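PDB 3HUL: homoserine kinase from Listeria monocytogenes, which probably catalyses the ATP-dependent phosphorylation of L-homoserine to O-phospho-L-homoserine, the fourth of five steps from L-aspartate to L-threonine. Local coordinates for residues Gly17-Gly22 against Glu121-Asn126; Trp40-Asn45 against His72-Thr77; Ile158-Lys163 against Ala274-Leu279; Met209-Leu214 against Tyr240-Ser245. One frame throughout, in Å; residues are numbered along the deposited sequence.

Contact 1. Residues Gly17-Gly22 against Glu121-Asn126; sequences GFDSCG and EGHPDN
OD2 of D125 accepts a hydrogen bond from a water at 2.6 Å, and the same water donates to OD1 of D19 at 2.9 Å, tying the two carboxylates together where the loop between helices 110-121 and 127-132 meets the start of strand 21-25. The backbone N of N13 adds a weak bond to OD2. The other oxygen of D125 is held from within its own loop by a His-carboxylate hydrogen bond: H123 ND1 donates to OD1 at 2.8 Å, nearly straight at 164°. OD1 lies in the ring plane and is met on the syn side of the carboxylate, but 28° out of the carboxylate plane. The D125 carboxylate packs against the D19 backbone, OD1 3.3 Å from D19 CA. The D19 carboxylate crosses H123 at about a right angle, its plane 16° from the ring's, with D19 OD1 3.5 Å from H123 CB. P124 CD touches D19 O. Where strand 21-25 begins, G22 CA offers a CA-H...O contact to D125 O at 3.3 Å. V185 of a second subunit packs on D19. D19 OD1 and D125 OD1 lie 3.9 Å apart, so the shared water and the histidine probably offset the repulsion between two neighbouring acids.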
loop_
_atom_site.group_PDB
_atom_site.type_symbol
_atom_site.label_atom_id
_atom_site.label_comp_id
_atom_site.label_asym_id
_atom_site.label_seq_id
_atom_site.Cartn_x
_atom_site.Cartn_y
_atom_site.Cartn_z
ATOM N N GLY A 17 -18.251 7.076 5.496
ATOM C CA GLY A 17 -17.793 5.952 6.335
ATOM C C GLY A 17 -18.506 5.856 7.683
ATOM O O GLY A 17 -17.874 5.710 8.739
ATOM N N PHE A 18 -19.843 5.919 7.635
ATOM C CA PHE A 18 -20.681 5.915 8.826
ATOM C C PHE A 18 -20.470 4.689 9.698
ATOM O O PHE A 18 -20.536 3.551 9.211
ATOM C CB PHE A 18 -22.159 6.087 8.449
ATOM C CG PHE A 18 -23.035 6.430 9.625
ATOM C CD1 PHE A 18 -23.108 7.751 10.099
ATOM C CD2 PHE A 18 -23.752 5.438 10.284
ATOM C CE1 PHE A 18 -23.914 8.076 11.206
ATOM C CE2 PHE A 18 -24.549 5.749 11.395
ATOM C CZ PHE A 18 -24.639 7.069 11.851
ATOM N N ASP A 19 -20.202 4.917 10.987
ATOM C CA ASP A 19 -19.881 3.823 11.915
ATOM C C ASP A 19 -18.720 2.920 11.409
ATOM O O ASP A 19 -18.640 1.717 11.743
ATOM C CB ASP A 19 -21.124 2.974 12.248
ATOM C CG ASP A 19 -22.060 3.644 13.261
ATOM O OD1 ASP A 19 -21.769 4.767 13.753
ATOM O OD2 ASP A 19 -23.104 3.026 13.574
ATOM N N SER A 20 -17.823 3.499 10.613
ATOM C CA SER A 20 -16.789 2.711 9.980
ATOM C C SER A 20 -15.397 3.339 10.013
ATOM O O SER A 20 -14.441 2.710 10.492
ATOM C CB SER A 20 -17.195 2.361 8.553
ATOM O OG SER A 20 -16.158 1.618 7.935
ATOM N N CYS A 21 -15.274 4.553 9.480
ATOM C CA CYS A 21 -13.971 5.189 9.353
ATOM C C CYS A 21 -13.756 6.262 10.427
ATOM O O CYS A 21 -14.646 7.085 10.714
ATOM C CB CYS A 21 -13.812 5.807 7.949
ATOM S SG CYS A 21 -13.978 4.600 6.588
ATOM N N GLY A 22 -12.555 6.269 10.988
ATOM C CA GLY A 22 -12.211 7.249 11.991
ATOM C C GLY A 22 -10.720 7.401 12.097
ATOM O O GLY A 22 -9.960 6.546 11.623
ATOM N N GLU A 121 -19.618 1.382 23.296
ATOM C CA GLU A 121 -20.068 2.577 22.586
ATOM C C GLU A 121 -21.160 2.334 21.541
ATOM O O GLU A 121 -21.898 3.265 21.196
ATOM C CB GLU A 121 -18.888 3.316 21.968
ATOM C CG GLU A 121 -17.916 3.907 23.007
ATOM C CD GLU A 121 -18.375 5.247 23.566
ATOM O OE1 GLU A 121 -17.789 6.257 23.169
ATOM O OE2 GLU A 121 -19.306 5.302 24.412
ATOM N N GLY A 122 -21.262 1.097 21.047
ATOM C CA GLY A 122 -22.244 0.748 20.035
ATOM C C GLY A 122 -21.747 0.934 18.604
ATOM O O GLY A 122 -22.455 0.593 17.654
ATOM N N HIS A 123 -20.532 1.477 18.459
ATOM C CA HIS A 123 -19.870 1.648 17.146
ATOM C C HIS A 123 -18.337 1.691 17.297
ATOM O O HIS A 123 -17.824 2.089 18.342
ATOM C CB HIS A 123 -20.386 2.902 16.424
ATOM C CG HIS A 123 -20.235 4.165 17.212
ATOM N ND1 HIS A 123 -19.347 5.164 16.858
ATOM C CD2 HIS A 123 -20.881 4.612 18.315
ATOM C CE1 HIS A 123 -19.433 6.159 17.726
ATOM N NE2 HIS A 123 -20.356 5.846 18.623
ATOM N N PRO A 124 -17.605 1.293 16.244
ATOM C CA PRO A 124 -16.182 1.114 16.416
ATOM C C PRO A 124 -15.314 2.314 16.005
ATOM O O PRO A 124 -14.114 2.285 16.251
ATOM C CB PRO A 124 -15.890 -0.089 15.514
ATOM C CG PRO A 124 -16.941 -0.055 14.444
ATOM C CD PRO A 124 -18.038 0.883 14.892
ATOM N N ASP A 125 -15.905 3.358 15.423
ATOM C CA ASP A 125 -15.115 4.320 14.640
ATOM C C ASP A 125 -14.465 5.484 15.394
ATOM O O ASP A 125 -13.614 6.180 14.830
ATOM C CB ASP A 125 -15.832 4.751 13.346
ATOM C CG ASP A 125 -17.256 5.291 13.578
ATOM O OD1 ASP A 125 -17.985 4.812 14.477
ATOM O OD2 ASP A 125 -17.657 6.196 12.815
ATOM N N ASN A 126 -14.847 5.699 16.655
ATOM C CA ASN A 126 -13.991 6.469 17.557
ATOM C C ASN A 126 -12.991 5.566 18.259
ATOM O O ASN A 126 -11.795 5.863 18.235
ATOM C CB ASN A 126 -14.772 7.279 18.591
ATOM C CG ASN A 126 -15.607 8.378 17.960
ATOM O OD1 ASN A 126 -16.808 8.196 17.775
ATOM N ND2 ASN A 126 -14.976 9.523 17.619
HETATM O O HOH W 1 -20.103 7.056 13.194
#

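Contact 2. Residues Trp40-Asn45 against His72-Thr77; sequences WYIEHN and HHLVMT
Y41, I42 and E43 run parallel to H73, L74 and V75, the strand axes approaching to 4.5 Å at 29°, and the backbone bonds alternate across them: Y41 N to H72 O, L74 N to Y41 O, E43 N to L74 O and M76 N to E43 O. The first is the longest, at 3.3 Å between Y41 N and H72 O. Just before the strand, the W40 indole lies with one face against the H72 backbone, H72 N standing 3.4 Å above the ring plane toward its rim, while L74 CD1 meets the ring edge in plane, 3.8 Å from W40 CE3. I42 continues this buried side by splitting its branches: CG1 touches L74 CD1, and CG2, anti to the backbone N, reaches M76 CB at 3.6 Å. The pairing joins the two strands of a beta-alpha-beta unit, strand 41-43, helix 57-65 and strand 72-78, in the N-terminal part of this GHMP kinase. I59 of the crossover helix packs on both W40 and I42, and L99 of helix 88-103 on W40 and L74. Beyond I42, the H44 and M76 side chains run alongside each other in the same direction, with their CB atoms 4.0 Å apart. The H44 ring is fixed by NE2 bonding to I50 O, ND1 pairing with I46 N, and a stack on H52. The opposite face of the sheet carries Y41, E43, H73 and V75, all exposed; there H73 CD2 comes to 3.5 Å from Y41 CB, and the extended E43 side chain runs outward beside V75.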
loop_
_atom_site.group_PDB
_atom_site.type_symbol
_atom_site.label_atom_id
_atom_site.label_comp_id
_atom_site.label_asym_id
_atom_site.label_seq_id
_atom_site.Cartn_x
_atom_site.Cartn_y
_atom_site.Cartn_z
ATOM N N TRP A 40 -12.813 5.948 45.004
ATOM C CA TRP A 40 -12.274 6.569 43.811
ATOM C C TRP A 40 -12.432 8.073 43.881
ATOM O O TRP A 40 -13.481 8.564 44.246
ATOM C CB TRP A 40 -13.014 6.044 42.589
ATOM C CG TRP A 40 -12.859 4.581 42.344
ATOM C CD1 TRP A 40 -13.718 3.592 42.730
ATOM C CD2 TRP A 40 -11.794 3.932 41.629
ATOM N NE1 TRP A 40 -13.253 2.366 42.304
ATOM C CE2 TRP A 40 -12.077 2.548 41.622
ATOM C CE3 TRP A 40 -10.639 4.390 40.981
ATOM C CZ2 TRP A 40 -11.231 1.608 41.002
ATOM C CZ3 TRP A 40 -9.798 3.465 40.373
ATOM C CH2 TRP A 40 -10.098 2.087 40.393
ATOM N N TYR A 41 -11.378 8.802 43.542
ATOM C CA TYR A 41 -11.498 10.227 43.268
ATOM C C TYR A 41 -10.669 10.552 42.036
ATOM O O TYR A 41 -9.568 10.020 41.868
ATOM C CB TYR A 41 -11.032 11.090 44.450
ATOM C CG TYR A 41 -11.261 12.583 44.228
ATOM C CD1 TYR A 41 -12.561 13.116 44.224
ATOM C CD2 TYR A 41 -10.191 13.460 44.014
ATOM C CE1 TYR A 41 -12.792 14.475 44.017
ATOM C CE2 TYR A 41 -10.414 14.839 43.805
ATOM C CZ TYR A 41 -11.722 15.332 43.806
ATOM O OH TYR A 41 -11.978 16.673 43.589
ATOM N N ILE A 42 -11.204 11.416 41.176
ATOM C CA ILE A 42 -10.443 11.979 40.070
ATOM C C ILE A 42 -10.365 13.470 40.278
ATOM O O ILE A 42 -11.395 14.141 40.322
ATOM C CB ILE A 42 -11.109 11.735 38.684
ATOM C CG1 ILE A 42 -11.266 10.249 38.396
ATOM C CG2 ILE A 42 -10.295 12.392 37.577
ATOM C CD1 ILE A 42 -12.087 9.956 37.159
ATOM N N GLU A 43 -9.150 13.991 40.399
ATOM C CA GLU A 43 -8.949 15.426 40.410
ATOM C C GLU A 43 -8.931 15.903 38.973
ATOM O O GLU A 43 -8.252 15.307 38.127
ATOM C CB GLU A 43 -7.636 15.795 41.097
ATOM C CG GLU A 43 -7.393 17.303 41.204
ATOM C CD GLU A 43 -5.948 17.646 41.539
ATOM O OE1 GLU A 43 -5.441 18.658 40.998
ATOM O OE2 GLU A 43 -5.315 16.899 42.330
ATOM N N HIS A 44 -9.686 16.966 38.703
ATOM C CA HIS A 44 -9.728 17.592 37.386
ATOM C C HIS A 44 -10.423 18.934 37.436
ATOM O O HIS A 44 -11.191 19.201 38.359
ATOM C CB HIS A 44 -10.413 16.689 36.347
ATOM C CG HIS A 44 -11.911 16.647 36.439
ATOM N ND1 HIS A 44 -12.719 17.683 36.018
ATOM C CD2 HIS A 44 -12.750 15.659 36.836
ATOM C CE1 HIS A 44 -13.986 17.349 36.182
ATOM N NE2 HIS A 44 -14.032 16.123 36.674
ATOM N N ASN A 45 -10.163 19.757 36.424
ATOM C CA ASN A 45 -10.873 21.019 36.233
ATOM C C ASN A 45 -11.519 21.123 34.833
ATOM O O ASN A 45 -11.464 22.172 34.193
ATOM C CB ASN A 45 -9.941 22.220 36.524
ATOM C CG ASN A 45 -8.552 22.079 35.873
ATOM O OD1 ASN A 45 -7.967 20.987 35.828
ATOM N ND2 ASN A 45 -8.012 23.192 35.393
ATOM N N HIS A 72 -8.600 3.969 43.654
ATOM C CA HIS A 72 -7.429 4.840 43.618
ATOM C C HIS A 72 -7.872 6.286 43.526
ATOM O O HIS A 72 -9.015 6.552 43.182
ATOM C CB HIS A 72 -6.583 4.544 42.381
ATOM C CG HIS A 72 -5.736 3.320 42.497
ATOM N ND1 HIS A 72 -4.374 3.381 42.675
ATOM C CD2 HIS A 72 -6.052 2.007 42.426
ATOM C CE1 HIS A 72 -3.886 2.152 42.725
ATOM N NE2 HIS A 72 -4.884 1.301 42.571
ATOM N N HIS A 73 -6.963 7.198 43.854
ATOM C CA HIS A 73 -7.078 8.608 43.496
ATOM C C HIS A 73 -6.352 8.769 42.164
ATOM O O HIS A 73 -5.373 8.060 41.907
ATOM C CB HIS A 73 -6.407 9.506 44.550
ATOM C CG HIS A 73 -7.099 9.502 45.883
ATOM N ND1 HIS A 73 -6.411 9.534 47.080
ATOM C CD2 HIS A 73 -8.416 9.459 46.206
ATOM C CE1 HIS A 73 -7.276 9.517 48.082
ATOM N NE2 HIS A 73 -8.497 9.469 47.579
ATOM N N LEU A 74 -6.828 9.692 41.328
ATOM C CA LEU A 74 -6.294 9.892 39.965
ATOM C C LEU A 74 -6.298 11.363 39.655
ATOM O O LEU A 74 -7.063 12.110 40.252
ATOM C CB LEU A 74 -7.134 9.157 38.907
ATOM C CG LEU A 74 -7.477 7.692 39.164
ATOM C CD1 LEU A 74 -8.884 7.574 39.717
ATOM C CD2 LEU A 74 -7.363 6.861 37.910
ATOM N N VAL A 75 -5.430 11.772 38.736
ATOM C CA VAL A 75 -5.395 13.139 38.223
ATOM C C VAL A 75 -5.602 13.068 36.711
ATOM O O VAL A 75 -4.960 12.260 36.034
ATOM C CB VAL A 75 -4.040 13.841 38.526
ATOM C CG1 VAL A 75 -4.114 15.337 38.204
ATOM C CG2 VAL A 75 -3.607 13.604 39.987
ATOM N N MET A 76 -6.481 13.936 36.200
ATOM C CA MET A 76 -6.930 13.925 34.803
ATOM C C MET A 76 -6.636 15.255 34.125
ATOM O O MET A 76 -7.076 16.301 34.600
ATOM C CB MET A 76 -8.441 13.660 34.724
ATOM C CG MET A 76 -8.879 12.729 33.583
ATOM S SD MET A 76 -10.363 13.169 32.633
ATOM C CE MET A 76 -11.670 12.980 33.819
ATOM N N THR A 77 -5.885 15.209 33.025
ATOM C CA THR A 77 -5.736 16.338 32.104
ATOM C C THR A 77 -6.471 15.918 30.830
ATOM O O THR A 77 -6.346 14.776 30.380
ATOM C CB THR A 77 -4.239 16.622 31.789
ATOM O OG1 THR A 77 -3.602 17.160 32.948
ATOM C CG2 THR A 77 -4.075 17.620 30.662
#

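Contact 3. Residues Ile158-Lys163 against Ala274-Leu279; sequences IAFIPK and ADVLLL
I158 and V276 make the tight spot of this antiparallel pairing: I158 CG2 is pressed to 3.5 Å from V276 CG1, closer than carbons usually come. V276 shares itself out by branch, its CG1, anti to the backbone N (chi1 -176°), meeting I158 and its CG2 meeting F160 CE1 at 4.0 Å, where the two side chains lie alongside. A274 CB sits at the F160 ring edge. L267 of helix 260-268 packs on I158 and F160. The other face is mixed. A159 CB and L279 CD1 touch at 3.7 Å, and I161 CD1 leans on L277 CD2, with L86 of the predicted ATP site against I161. Toward the solvent, L277 is only partly covered and D275 is exposed, its OD2 lying 6.4 Å from K163 NZ, too far for an ion pair. In the backbone, A159 N to L277 O and L277 N to A159 O lie in the carbonyl planes and are nearly straight. I161 N to D275 O is short, at 2.8 Å, and just as straight (166°); only its return bond is poorly aimed, D275 N reaching I161 O at 3.0 Å from 42° above the carbonyl plane. With strands 241-244 and 251-255 these strands form the four-stranded antiparallel sheet of the C-terminal domain, in the order expected of the ferredoxin-like fold of GHMP kinases, and strand 275-280 is outermost within this chain. Apolar branches thus grip one face of the pair, while the other, though apolar in part, carries the exposed acid D275.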
loop_
_atom_site.group_PDB
_atom_site.type_symbol
_atom_site.label_atom_id
_atom_site.label_comp_id
_atom_site.label_asym_id
_atom_site.label_seq_id
_atom_site.Cartn_x
_atom_site.Cartn_y
_atom_site.Cartn_z
ATOM N N ILE A 158 -7.593 21.549 10.568
ATOM C CA ILE A 158 -7.970 22.753 11.276
ATOM C C ILE A 158 -9.358 22.546 11.850
ATOM O O ILE A 158 -10.317 22.336 11.119
ATOM C CB ILE A 158 -7.920 24.009 10.374
ATOM C CG1 ILE A 158 -6.470 24.437 10.128
ATOM C CG2 ILE A 158 -8.673 25.145 11.014
ATOM C CD1 ILE A 158 -5.835 23.790 8.925
ATOM N N ALA A 159 -9.443 22.605 13.170
ATOM C CA ALA A 159 -10.684 22.334 13.876
ATOM C C ALA A 159 -11.347 23.638 14.316
ATOM O O ALA A 159 -10.733 24.453 15.023
ATOM C CB ALA A 159 -10.401 21.466 15.086
ATOM N N PHE A 160 -12.591 23.829 13.901
ATOM C CA PHE A 160 -13.423 24.864 14.499
ATOM C C PHE A 160 -14.142 24.237 15.670
ATOM O O PHE A 160 -15.103 23.483 15.486
ATOM C CB PHE A 160 -14.476 25.352 13.524
ATOM C CG PHE A 160 -13.959 26.234 12.445
ATOM C CD1 PHE A 160 -14.098 27.609 12.540
ATOM C CD2 PHE A 160 -13.375 25.687 11.293
ATOM C CE1 PHE A 160 -13.661 28.439 11.519
ATOM C CE2 PHE A 160 -12.930 26.502 10.272
ATOM C CZ PHE A 160 -13.065 27.886 10.385
ATOM N N ILE A 161 -13.686 24.545 16.874
ATOM C CA ILE A 161 -14.287 23.988 18.064
ATOM C C ILE A 161 -15.207 25.029 18.745
ATOM O O ILE A 161 -14.708 25.958 19.400
ATOM C CB ILE A 161 -13.196 23.498 19.011
ATOM C CG1 ILE A 161 -12.381 22.401 18.313
ATOM C CG2 ILE A 161 -13.802 23.033 20.351
ATOM C CD1 ILE A 161 -11.112 22.089 18.996
ATOM N N PRO A 162 -16.544 24.890 18.565
ATOM C CA PRO A 162 -17.464 25.802 19.261
ATOM C C PRO A 162 -17.798 25.256 20.647
ATOM O O PRO A 162 -17.248 24.230 21.075
ATOM C CB PRO A 162 -18.713 25.772 18.381
ATOM C CG PRO A 162 -18.735 24.341 17.841
ATOM C CD PRO A 162 -17.284 23.813 17.878
ATOM N N LYS A 163 -18.688 25.955 21.336
ATOM C CA LYS A 163 -19.222 25.541 22.629
ATOM C C LYS A 163 -20.058 24.288 22.440
ATOM O O LYS A 163 -20.535 24.026 21.328
ATOM C CB LYS A 163 -20.123 26.673 23.173
ATOM C CG LYS A 163 -19.372 28.013 23.371
ATOM C CD LYS A 163 -18.418 27.889 24.539
ATOM C CE LYS A 163 -17.837 29.231 24.952
ATOM N NZ LYS A 163 -16.869 29.000 26.055
ATOM N N ALA A 274 -15.910 30.265 17.521
ATOM C CA ALA A 274 -15.275 28.979 17.797
ATOM C C ALA A 274 -13.781 29.177 17.862
ATOM O O ALA A 274 -13.244 30.036 17.177
ATOM C CB ALA A 274 -15.619 27.968 16.692
ATOM N N ASP A 275 -13.106 28.381 18.683
ATOM C CA ASP A 275 -11.663 28.361 18.679
ATOM C C ASP A 275 -11.216 27.631 17.405
ATOM O O ASP A 275 -11.818 26.622 16.998
ATOM C CB ASP A 275 -11.147 27.668 19.933
ATOM C CG ASP A 275 -11.505 28.432 21.218
ATOM O OD1 ASP A 275 -11.413 29.688 21.223
ATOM O OD2 ASP A 275 -11.865 27.777 22.230
ATOM N N VAL A 276 -10.201 28.174 16.756
ATOM C CA VAL A 276 -9.619 27.553 15.584
ATOM C C VAL A 276 -8.294 26.931 15.984
ATOM O O VAL A 276 -7.337 27.647 16.312
ATOM C CB VAL A 276 -9.413 28.549 14.474
ATOM C CG1 VAL A 276 -8.903 27.822 13.234
ATOM C CG2 VAL A 276 -10.755 29.277 14.173
ATOM N N LEU A 277 -8.254 25.598 15.975
ATOM C CA LEU A 277 -7.110 24.852 16.489
ATOM C C LEU A 277 -6.441 24.040 15.396
ATOM O O LEU A 277 -7.093 23.582 14.479
ATOM C CB LEU A 277 -7.539 23.931 17.635
ATOM C CG LEU A 277 -7.291 24.413 19.069
ATOM C CD1 LEU A 277 -8.022 25.720 19.407
ATOM C CD2 LEU A 277 -7.688 23.311 20.073
ATOM N N LEU A 278 -5.134 23.880 15.500
ATOM C CA LEU A 278 -4.386 23.081 14.543
ATOM C C LEU A 278 -4.127 21.702 15.145
ATOM O O LEU A 278 -3.568 21.561 16.238
ATOM C CB LEU A 278 -3.083 23.787 14.138
ATOM C CG LEU A 278 -2.172 23.261 13.021
ATOM C CD1 LEU A 278 -2.926 22.791 11.797
ATOM C CD2 LEU A 278 -1.189 24.356 12.615
ATOM N N LEU A 279 -4.589 20.677 14.442
ATOM C CA LEU A 279 -4.388 19.304 14.913
ATOM C C LEU A 279 -3.623 18.509 13.879
ATOM O O LEU A 279 -3.729 18.788 12.706
ATOM C CB LEU A 279 -5.739 18.646 15.167
ATOM C CG LEU A 279 -6.827 19.470 15.851
ATOM C CD1 LEU A 279 -8.112 18.695 15.819
ATOM C CD2 LEU A 279 -6.462 19.848 17.298
#

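Contact 4. Residues Met209-Leu214 against Tyr240-Ser245; sequences MMERDL and YAACLS
M210 lays its CG against C243 SG at 3.7 Å, with SD following at 4.0 Å from the same sulfur. Its CG stands anti to the backbone N (chi1 -169°), which sends the chain straight out from the end of helix 203-210 onto the strand before it bends at the last torsion; the A241 methyl lies near SD, and F254 of the neighbouring strand also packs on this methionine. E211, next in sequence, works by polarity instead. Its extended chain passes A241, CG lying 3.8 Å from A241 CB, and places OE2 2.9 Å from A242 N in a nearly straight hydrogen bond (167°), received on the anti side of the carboxylate and 20° out of its plane. OE2 also comes to 3.3 Å from A242 O, two acceptors that R231 reconciles: its NE makes a salt bridge to OE2 and its NH2 bonds A242 O. The N-H and C=O of A242 are thereby met by an acid and an arginine, and R231, which fixes the E211 carboxylate, probably stabilises its negative charge. F146 of a second subunit packs on M209. Strand 241-244 is outermost within its antiparallel sheet, and it opens with a classic beta bulge in which Y240 and A241 together pair with the single residue F254 across the sheet.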
loop_
_atom_site.group_PDB
_atom_site.type_symbol
_atom_site.label_atom_id
_atom_site.label_comp_id
_atom_site.label_asym_id
_atom_site.label_seq_id
_atom_site.Cartn_x
_atom_site.Cartn_y
_atom_site.Cartn_z
ATOM N N MET A 209 -15.149 13.141 -1.893
ATOM C CA MET A 209 -16.054 12.079 -1.422
ATOM C C MET A 209 -16.433 12.333 0.045
ATOM O O MET A 209 -17.564 12.165 0.445
ATOM C CB MET A 209 -15.413 10.676 -1.588
ATOM C CG MET A 209 -15.044 10.281 -3.061
ATOM S SD MET A 209 -16.443 10.153 -4.222
ATOM C CE MET A 209 -16.459 11.759 -4.973
ATOM N N MET A 210 -15.456 12.747 0.831
ATOM C CA MET A 210 -15.630 12.950 2.241
ATOM C C MET A 210 -16.733 13.998 2.549
ATOM O O MET A 210 -17.397 13.897 3.576
ATOM C CB MET A 210 -14.285 13.350 2.838
ATOM C CG MET A 210 -14.202 13.355 4.338
ATOM S SD MET A 210 -12.603 14.024 4.927
ATOM C CE MET A 210 -11.464 13.276 3.809
ATOM N N GLU A 211 -16.937 14.965 1.653
ATOM C CA GLU A 211 -17.936 16.039 1.851
ATOM C C GLU A 211 -19.392 15.641 1.574
ATOM O O GLU A 211 -20.302 16.360 1.961
ATOM C CB GLU A 211 -17.577 17.295 1.043
ATOM C CG GLU A 211 -16.369 18.026 1.609
ATOM C CD GLU A 211 -16.118 19.393 1.004
ATOM O OE1 GLU A 211 -16.385 19.620 -0.203
ATOM O OE2 GLU A 211 -15.623 20.250 1.750
ATOM N N ARG A 212 -19.617 14.507 0.911
ATOM C CA ARG A 212 -20.986 14.019 0.696
ATOM C C ARG A 212 -21.533 13.253 1.924
ATOM O O ARG A 212 -20.822 12.454 2.546
ATOM C CB ARG A 212 -21.042 13.195 -0.587
ATOM C CG ARG A 212 -20.271 13.846 -1.720
ATOM C CD ARG A 212 -21.021 13.854 -3.026
ATOM N NE ARG A 212 -20.212 14.464 -4.088
ATOM C CZ ARG A 212 -20.671 14.825 -5.286
ATOM N NH1 ARG A 212 -21.953 14.647 -5.609
ATOM N NH2 ARG A 212 -19.844 15.368 -6.170
ATOM N N ASP A 213 -22.777 13.520 2.309
ATOM C CA ASP A 213 -23.312 12.919 3.549
ATOM C C ASP A 213 -23.917 11.522 3.329
ATOM O O ASP A 213 -23.325 10.514 3.746
ATOM C CB ASP A 213 -24.287 13.875 4.278
ATOM C CG ASP A 213 -25.476 14.309 3.410
ATOM O OD1 ASP A 213 -25.714 13.702 2.329
ATOM O OD2 ASP A 213 -26.187 15.260 3.832
ATOM N N LEU A 214 -25.096 11.515 2.697
ATOM C CA LEU A 214 -25.815 10.355 2.132
ATOM C C LEU A 214 -26.537 9.401 3.080
ATOM O O LEU A 214 -27.410 8.643 2.633
ATOM C CB LEU A 214 -24.943 9.580 1.136
ATOM C CG LEU A 214 -24.371 10.337 -0.067
ATOM C CD1 LEU A 214 -23.283 9.489 -0.708
ATOM C CD2 LEU A 214 -25.452 10.713 -1.090
ATOM N N TYR A 240 -8.427 20.130 1.181
ATOM C CA TYR A 240 -9.159 19.013 0.570
ATOM C C TYR A 240 -10.656 19.056 0.781
ATOM O O TYR A 240 -11.427 18.687 -0.098
ATOM C CB TYR A 240 -8.631 17.694 1.120
ATOM C CG TYR A 240 -7.130 17.560 1.049
ATOM C CD1 TYR A 240 -6.458 17.730 -0.166
ATOM C CD2 TYR A 240 -6.388 17.213 2.185
ATOM C CE1 TYR A 240 -5.058 17.608 -0.243
ATOM C CE2 TYR A 240 -4.968 17.068 2.117
ATOM C CZ TYR A 240 -4.330 17.266 0.911
ATOM O OH TYR A 240 -2.962 17.114 0.826
ATOM N N ALA A 241 -11.072 19.501 1.957
ATOM C CA ALA A 241 -12.440 19.288 2.406
ATOM C C ALA A 241 -12.662 19.968 3.759
ATOM O O ALA A 241 -11.718 20.187 4.504
ATOM C CB ALA A 241 -12.695 17.776 2.549
ATOM N N ALA A 242 -13.918 20.268 4.054
ATOM C CA ALA A 242 -14.344 20.709 5.375
ATOM C C ALA A 242 -15.593 19.880 5.700
ATOM O O ALA A 242 -16.523 19.810 4.887
ATOM C CB ALA A 242 -14.654 22.236 5.394
ATOM N N CYS A 243 -15.588 19.242 6.868
ATOM C CA CYS A 243 -16.663 18.349 7.274
ATOM C C CYS A 243 -16.970 18.522 8.732
ATOM O O CYS A 243 -16.081 18.856 9.538
ATOM C CB CYS A 243 -16.220 16.892 7.099
ATOM S SG CYS A 243 -15.589 16.569 5.482
ATOM N N LEU A 244 -18.211 18.245 9.098
ATOM C CA LEU A 244 -18.482 17.929 10.495
ATOM C C LEU A 244 -17.591 16.776 10.972
ATOM O O LEU A 244 -17.329 15.817 10.226
ATOM C CB LEU A 244 -19.953 17.609 10.720
ATOM C CG LEU A 244 -20.874 18.810 10.552
ATOM C CD1 LEU A 244 -22.331 18.308 10.527
ATOM C CD2 LEU A 244 -20.646 19.833 11.664
ATOM N N SER A 245 -17.087 16.923 12.195
ATOM C CA SER A 245 -16.407 15.854 12.906
ATOM C C SER A 245 -17.460 14.984 13.608
ATOM O O SER A 245 -18.172 15.462 14.494
ATOM C CB SER A 245 -15.455 16.463 13.925
ATOM O OG SER A 245 -14.654 15.469 14.519
#

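How the contacts relate
Contacts 1 and 2 belong to one large mixed sheet, reached through strands 21-25, 41-43 and 72-78, yet their centres lie about 28 Å apart. Contact 3 joins inner strand 156-161 to outer strand 275-280 of the four-stranded C-terminal sheet; contact 4 lies at the other outer strand, 241-244, about 16 Å away between centres. Along the chain, contact 2 falls within the span that contact 1 bridges, and contact 4 within that of contact 3, so contacts 1 and 2 fall in the N-terminal part and 3 and 4 in the C-terminal part, consistent with the two-domain architecture of GHMP kinases. Contacts 2 and 4 sit on opposite sides of the chain's centre, about 37 Å apart between centres. Contacts 1 and 4, nearest atoms about 6 Å apart, both touch the second subunit.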